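Local coordinates for heparin binding protein (Homo sapiens, PDB 1A7S) that binds heparin, kills many Gram-negative bacteria and attracts monocytes and fibroblasts, as a neutrophil granule glycoprotein with a serine protease fold but classed as a protease homolog, at residues F12-S17 against P178-G183; N88-L93 against H186-F191. One frame throughout, in Å; residues are numbered along the deposited sequence. Where two conformers were deposited one is given.

Contact 1 of 2, residues F12-S17 against P178-G183; sequences FPFLAS and PLVCEG. With EOH (ethanol), chain G.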
loop_
_atom_site.group_PDB
_atom_site.type_symbol
_atom_site.label_atom_id
_atom_site.label_comp_id
_atom_site.label_asym_id
_atom_site.label_seq_id
_atom_site.Cartn_x
_atom_site.Cartn_y
_atom_site.Cartn_z
ATOM N N PHE A 12 -1.179 -11.249 -5.745
ATOM C CA PHE A 12 -1.706 -10.035 -5.123
ATOM C C PHE A 12 -2.254 -9.100 -6.169
ATOM O O PHE A 12 -1.666 -8.066 -6.535
ATOM C CB PHE A 12 -0.573 -9.340 -4.335
ATOM C CG PHE A 12 0.026 -10.285 -3.306
ATOM C CD1 PHE A 12 -0.569 -10.545 -2.117
ATOM C CD2 PHE A 12 1.233 -10.923 -3.530
ATOM C CE1 PHE A 12 -0.010 -11.349 -1.167
ATOM C CE2 PHE A 12 1.817 -11.729 -2.641
ATOM C CZ PHE A 12 1.196 -11.995 -1.432
ATOM N N PRO A 13 -3.427 -9.472 -6.731
ATOM C CA PRO A 13 -3.893 -8.789 -7.959
ATOM C C PRO A 13 -4.486 -7.391 -7.742
ATOM O O PRO A 13 -4.784 -6.697 -8.717
ATOM C CB PRO A 13 -4.885 -9.765 -8.539
ATOM C CG PRO A 13 -5.403 -10.556 -7.398
ATOM C CD PRO A 13 -4.308 -10.613 -6.377
ATOM N N PHE A 14 -4.584 -6.940 -6.516
ATOM C CA PHE A 14 -4.985 -5.615 -6.152
ATOM C C PHE A 14 -3.833 -4.642 -6.098
ATOM O O PHE A 14 -4.038 -3.455 -5.855
ATOM C CB PHE A 14 -5.764 -5.624 -4.824
ATOM C CG PHE A 14 -5.012 -6.399 -3.767
ATOM C CD1 PHE A 14 -3.936 -5.872 -3.130
ATOM C CD2 PHE A 14 -5.376 -7.740 -3.472
ATOM C CE1 PHE A 14 -3.164 -6.607 -2.228
ATOM C CE2 PHE A 14 -4.609 -8.459 -2.580
ATOM C CZ PHE A 14 -3.514 -7.931 -1.982
ATOM N N LEU A 15 -2.594 -5.113 -6.204
ATOM C CA LEU A 15 -1.456 -4.294 -5.971
ATOM C C LEU A 15 -1.234 -3.253 -7.084
ATOM O O LEU A 15 -1.337 -3.619 -8.275
ATOM C CB LEU A 15 -0.172 -5.078 -5.851
ATOM C CG LEU A 15 0.186 -5.745 -4.624
ATOM C CD1 LEU A 15 1.593 -6.344 -4.766
ATOM C CD2 LEU A 15 0.103 -4.890 -3.347
ATOM N N ALA A 16 -0.861 -2.074 -6.677
ATOM C CA ALA A 16 -0.469 -1.032 -7.618
ATOM C C ALA A 16 1.004 -0.725 -7.479
ATOM O O ALA A 16 1.551 -0.766 -6.389
ATOM C CB ALA A 16 -1.256 0.248 -7.260
ATOM N N SER A 17 1.601 -0.352 -8.597
ATOM C CA SER A 17 2.929 0.243 -8.703
ATOM C C SER A 17 2.710 1.712 -9.081
ATOM O O SER A 17 2.086 1.984 -10.084
ATOM C CB SER A 17 3.764 -0.484 -9.739
ATOM O OG SER A 17 4.948 0.229 -10.017
ATOM N N PRO A 178 -0.402 -2.170 0.825
ATOM C CA PRO A 178 -1.339 -2.519 1.878
ATOM C C PRO A 178 -0.823 -3.647 2.773
ATOM O O PRO A 178 -0.142 -4.570 2.370
ATOM C CB PRO A 178 -2.568 -2.978 1.087
ATOM C CG PRO A 178 -2.003 -3.555 -0.183
ATOM C CD PRO A 178 -0.850 -2.633 -0.521
ATOM N N LEU A 179 -1.274 -3.562 3.994
ATOM C CA LEU A 179 -1.173 -4.666 4.981
ATOM C C LEU A 179 -2.530 -5.392 4.915
ATOM O O LEU A 179 -3.558 -4.745 5.152
ATOM C CB LEU A 179 -0.966 -4.075 6.404
ATOM C CG LEU A 179 -0.966 -5.164 7.505
ATOM C CD1 LEU A 179 0.298 -5.990 7.410
ATOM C CD2 LEU A 179 -1.082 -4.498 8.877
ATOM N N VAL A 180 -2.512 -6.699 4.590
ATOM C CA VAL A 180 -3.707 -7.464 4.461
ATOM C C VAL A 180 -3.805 -8.464 5.620
ATOM O O VAL A 180 -2.925 -9.274 5.789
ATOM C CB VAL A 180 -3.774 -8.226 3.126
ATOM C CG1 VAL A 180 -5.018 -9.025 3.054
ATOM C CG2 VAL A 180 -3.711 -7.180 1.980
ATOM N N CYS A 181 -4.879 -8.346 6.359
ATOM C CA CYS A 181 -5.147 -9.260 7.478
ATOM C C CYS A 181 -6.595 -9.718 7.314
ATOM O O CYS A 181 -7.476 -8.892 7.142
ATOM C CB CYS A 181 -4.979 -8.572 8.851
ATOM S SG CYS A 181 -3.568 -7.520 9.078
ATOM N N GLU A 182 -6.839 -11.027 7.388
ATOM C CA GLU A 182 -8.167 -11.559 7.351
ATOM C C GLU A 182 -8.974 -11.048 6.126
ATOM O O GLU A 182 -10.121 -10.708 6.194
ATOM C CB GLU A 182 -8.956 -11.247 8.634
ATOM C CG GLU A 182 -8.255 -11.585 9.929
ATOM C CD GLU A 182 -8.861 -11.187 11.243
ATOM O OE1 GLU A 182 -9.392 -10.085 11.487
ATOM O OE2 GLU A 182 -8.668 -12.013 12.147
ATOM N N GLY A 183 -8.225 -10.966 5.026
ATOM C CA GLY A 183 -8.748 -10.595 3.714
ATOM C C GLY A 183 -8.995 -9.136 3.499
ATOM O O GLY A 183 -9.478 -8.763 2.417
HETATM C C1 EOH G . -0.506 -7.195 0.155
HETATM C C2 EOH G . -0.418 -8.395 1.015
HETATM O O EOH G . 0.528 -6.154 0.297
#
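F14 presents the CE1-CZ side of its ring to the second segment and meets two side chains there. CE1 lies 3.9 Å from P178 CG, the ring and the pyrrolidine crossing obliquely. CZ comes 4.0 Å from V180 CG2, the valine approaching from the opposite direction. Both neighbours reach the ring obliquely. The first torsion of F14 (chi1 50°) sets CG between the backbone N and the carbonyl carbon, which folds the ring back over its own turn: the carbonyl carbon F12 C sits 4.3 Å above the ring plane, over its centre. That turn, type I from F12 to L15, is closed by the bond from L15 N to F12 O, and F14 CZ in turn lies at the edge of the F12 ring. L15 completes the apolar set through one branch, its CD2 packing 3.7 Å from P178 CD. In the chymotrypsin-like fold of the S1 family this is a junction between the two halves: strand 15-20 opens the six-stranded N-terminal barrel, whereas strand 178-181 belongs to the other antiparallel sheet. L108, from a loop, packs against both F14 and P178. An ethanol molecule, probably from the crystallisation liquor, is wedged between the segments. Its hydroxyl donates to P178 O at 2.7 Å and is also hydrogen-bonded to A126 N, so two backbone groups grip the oxygen. The carbon end faces apolar groups: C1 meets the edge of the F14 ring, 3.6 Å from F14 CE1, and C2 rests against V180 CG2 at 3.6 Å. F12 CE1, 3.7 Å from ethanol C2, approaches this methyl group obliquely; elsewhere the F12 ring meets that of F143, with the planes at about 50°.

Contact 2 of 2, residues N88-L93 against H186-F191; sequences NDLMLL and HGVASF
The D89 carboxylate is approached at OD2 by S190 OG, which donates to the anti lone pair, on the side away from OD1, over 2.7 Å between S190 OG and D89 OD2. The same hydroxyl oxygen lies in the plane of the F191 ring, at its edge, while F202 stacks with that ring. S190 was modelled in two conformers and both statements describe one of them, so the serine bond is less certain than the aspartate's other bonds. With CG of D89 anti to the backbone N (chi1 -170°), the carboxylate extends across to the strand. Its OD2 is also hydrogen-bonded to S41 OG and its OD1 has a partner elsewhere, so several bonds fix the rotation of this buried group. D89 is the centre of an inverse gamma turn, and its backbone O, bonded to T204 OG1, passes 4.2 Å from V188 CG1. The other V188 methyl, CG2, packs 4.0 Å from L90 CD1, the two side chains crossing at about a right angle. L90 starts out alongside the other segment, and its second torsion (chi2 71°) helps bring CD1 toward the valine. M37 of strand 35-38 touches both side chains, and F209 and W212 add to the apolar surroundings of L90. A buried aspartate held by a serine from the strand of the opposite half is characteristic of the catalytic centre of chymotrypsin-like proteases. By comparison with active relatives, D89 corresponds to the triad aspartate, and S41 stands where they carry the histidine, consistent with a serine protease homolog.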
loop_
_atom_site.group_PDB
_atom_site.type_symbol
_atom_site.label_atom_id
_atom_site.label_comp_id
_atom_site.label_asym_id
_atom_site.label_seq_id
_atom_site.Cartn_x
_atom_site.Cartn_y
_atom_site.Cartn_z
ATOM N N ASN A 88 -1.888 10.304 9.875
ATOM C CA ASN A 88 -2.900 10.299 8.831
ATOM C C ASN A 88 -2.287 10.118 7.484
ATOM O O ASN A 88 -2.594 10.806 6.520
ATOM C CB ASN A 88 -3.765 11.520 8.941
ATOM C CG ASN A 88 -4.561 11.652 10.238
ATOM O OD1 ASN A 88 -4.531 10.821 11.104
ATOM N ND2 ASN A 88 -5.304 12.762 10.286
ATOM N N ASP A 89 -1.369 9.148 7.396
ATOM C CA ASP A 89 -0.573 8.889 6.198
ATOM C C ASP A 89 -1.340 8.042 5.208
ATOM O O ASP A 89 -1.159 6.845 5.080
ATOM C CB ASP A 89 0.763 8.269 6.567
ATOM C CG ASP A 89 1.713 8.222 5.355
ATOM O OD1 ASP A 89 1.308 8.775 4.303
ATOM O OD2 ASP A 89 2.809 7.702 5.507
ATOM N N LEU A 90 -2.219 8.713 4.473
ATOM C CA LEU A 90 -3.222 8.048 3.661
ATOM C C LEU A 90 -3.596 8.992 2.503
ATOM O O LEU A 90 -3.878 10.166 2.694
ATOM C CB LEU A 90 -4.419 7.687 4.463
ATOM C CG LEU A 90 -5.641 7.046 3.689
ATOM C CD1 LEU A 90 -5.228 5.727 3.299
ATOM C CD2 LEU A 90 -6.858 7.070 4.625
ATOM N N MET A 91 -3.564 8.441 1.290
ATOM C CA MET A 91 -3.907 9.212 0.110
ATOM C C MET A 91 -4.735 8.358 -0.807
ATOM O O MET A 91 -4.369 7.187 -1.001
ATOM C CB MET A 91 -2.650 9.727 -0.578
ATOM C CG MET A 91 -3.010 10.640 -1.783
ATOM S SD MET A 91 -1.765 11.652 -2.261
ATOM C CE MET A 91 -1.455 12.788 -0.931
ATOM N N LEU A 92 -5.769 8.903 -1.385
ATOM C CA LEU A 92 -6.551 8.238 -2.405
ATOM C C LEU A 92 -6.265 8.914 -3.746
ATOM O O LEU A 92 -6.363 10.128 -3.857
ATOM C CB LEU A 92 -8.060 8.315 -2.076
ATOM C CG LEU A 92 -8.427 7.686 -0.738
ATOM C CD1 LEU A 92 -9.982 7.643 -0.612
ATOM C CD2 LEU A 92 -7.873 6.334 -0.495
ATOM N N LEU A 93 -5.982 8.062 -4.709
ATOM C CA LEU A 93 -5.689 8.516 -6.087
ATOM C C LEU A 93 -6.900 8.121 -6.947
ATOM O O LEU A 93 -7.234 6.968 -7.076
ATOM C CB LEU A 93 -4.452 7.793 -6.594
ATOM C CG LEU A 93 -3.173 7.828 -5.767
ATOM C CD1 LEU A 93 -2.058 7.039 -6.393
ATOM C CD2 LEU A 93 -2.765 9.250 -5.464
ATOM N N HIS A 186 -6.084 -3.595 6.253
ATOM C CA HIS A 186 -6.071 -2.964 7.584
ATOM C C HIS A 186 -4.980 -1.941 7.706
ATOM O O HIS A 186 -5.038 -1.144 8.645
ATOM C CB HIS A 186 -5.892 -4.075 8.649
ATOM C CG HIS A 186 -7.165 -4.676 9.098
ATOM N ND1 HIS A 186 -8.019 -3.968 9.902
ATOM C CD2 HIS A 186 -7.770 -5.868 8.753
ATOM C CE1 HIS A 186 -9.091 -4.770 10.120
ATOM N NE2 HIS A 186 -8.940 -5.894 9.427
ATOM N N GLY A 187 -3.999 -1.892 6.812
ATOM C CA GLY A 187 -2.966 -0.941 6.904
ATOM C C GLY A 187 -2.469 -0.471 5.527
ATOM O O GLY A 187 -2.643 -1.129 4.549
ATOM N N VAL A 188 -1.835 0.699 5.569
ATOM C CA VAL A 188 -1.123 1.279 4.442
ATOM C C VAL A 188 0.326 1.532 4.910
ATOM O O VAL A 188 0.516 2.225 5.899
ATOM C CB VAL A 188 -1.752 2.600 3.978
ATOM C CG1 VAL A 188 -0.876 3.280 2.935
ATOM C CG2 VAL A 188 -3.145 2.336 3.386
ATOM N N ALA A 189 1.316 0.932 4.235
ATOM C CA ALA A 189 2.681 1.054 4.724
ATOM C C ALA A 189 3.129 2.493 4.801
ATOM O O ALA A 189 3.008 3.268 3.833
ATOM C CB ALA A 189 3.630 0.227 3.844
ATOM N N SER A 190 3.628 2.891 5.964
ATOM C CA SER A 190 4.004 4.260 6.223
ATOM C C SER A 190 5.463 4.443 6.502
ATOM O O SER A 190 6.163 5.158 5.765
ATOM C CB SER A 190 3.139 4.903 7.256
ATOM O OG SER A 190 3.426 6.190 7.610
ATOM N N PHE A 191 5.991 3.868 7.571
ATOM C CA PHE A 191 7.399 4.029 7.890
ATOM C C PHE A 191 7.877 2.888 8.746
ATOM O O PHE A 191 7.088 2.147 9.332
ATOM C CB PHE A 191 7.654 5.393 8.548
ATOM C CG PHE A 191 7.051 5.537 9.940
ATOM C CD1 PHE A 191 5.754 5.945 10.136
ATOM C CD2 PHE A 191 7.798 5.248 11.089
ATOM C CE1 PHE A 191 5.192 6.070 11.396
ATOM C CE2 PHE A 191 7.242 5.394 12.344
ATOM C CZ PHE A 191 5.911 5.805 12.507
#

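How the contacts relate
Along the chain the segments alternate, 12-17, 88-93, 178-183, 186-191, so the two contacts interlock, each pairing a piece from the N-terminal barrel region with a strand of the second sheet. Their centres lie 12 Å apart. Strands 178-181 and 184-192 follow each other in sequence and are antiparallel neighbours, joined by a probable hydrogen bond from L179 N to G187 O (2.8 Å); a classic beta bulge places both H186 and G187 opposite L179. One hairpin thus presents P178 and V180 to contact 1 and V188 and S190 to contact 2, tying both halves of the protease-like fold together, with contact 2 at the probable remnant of the catalytic centre.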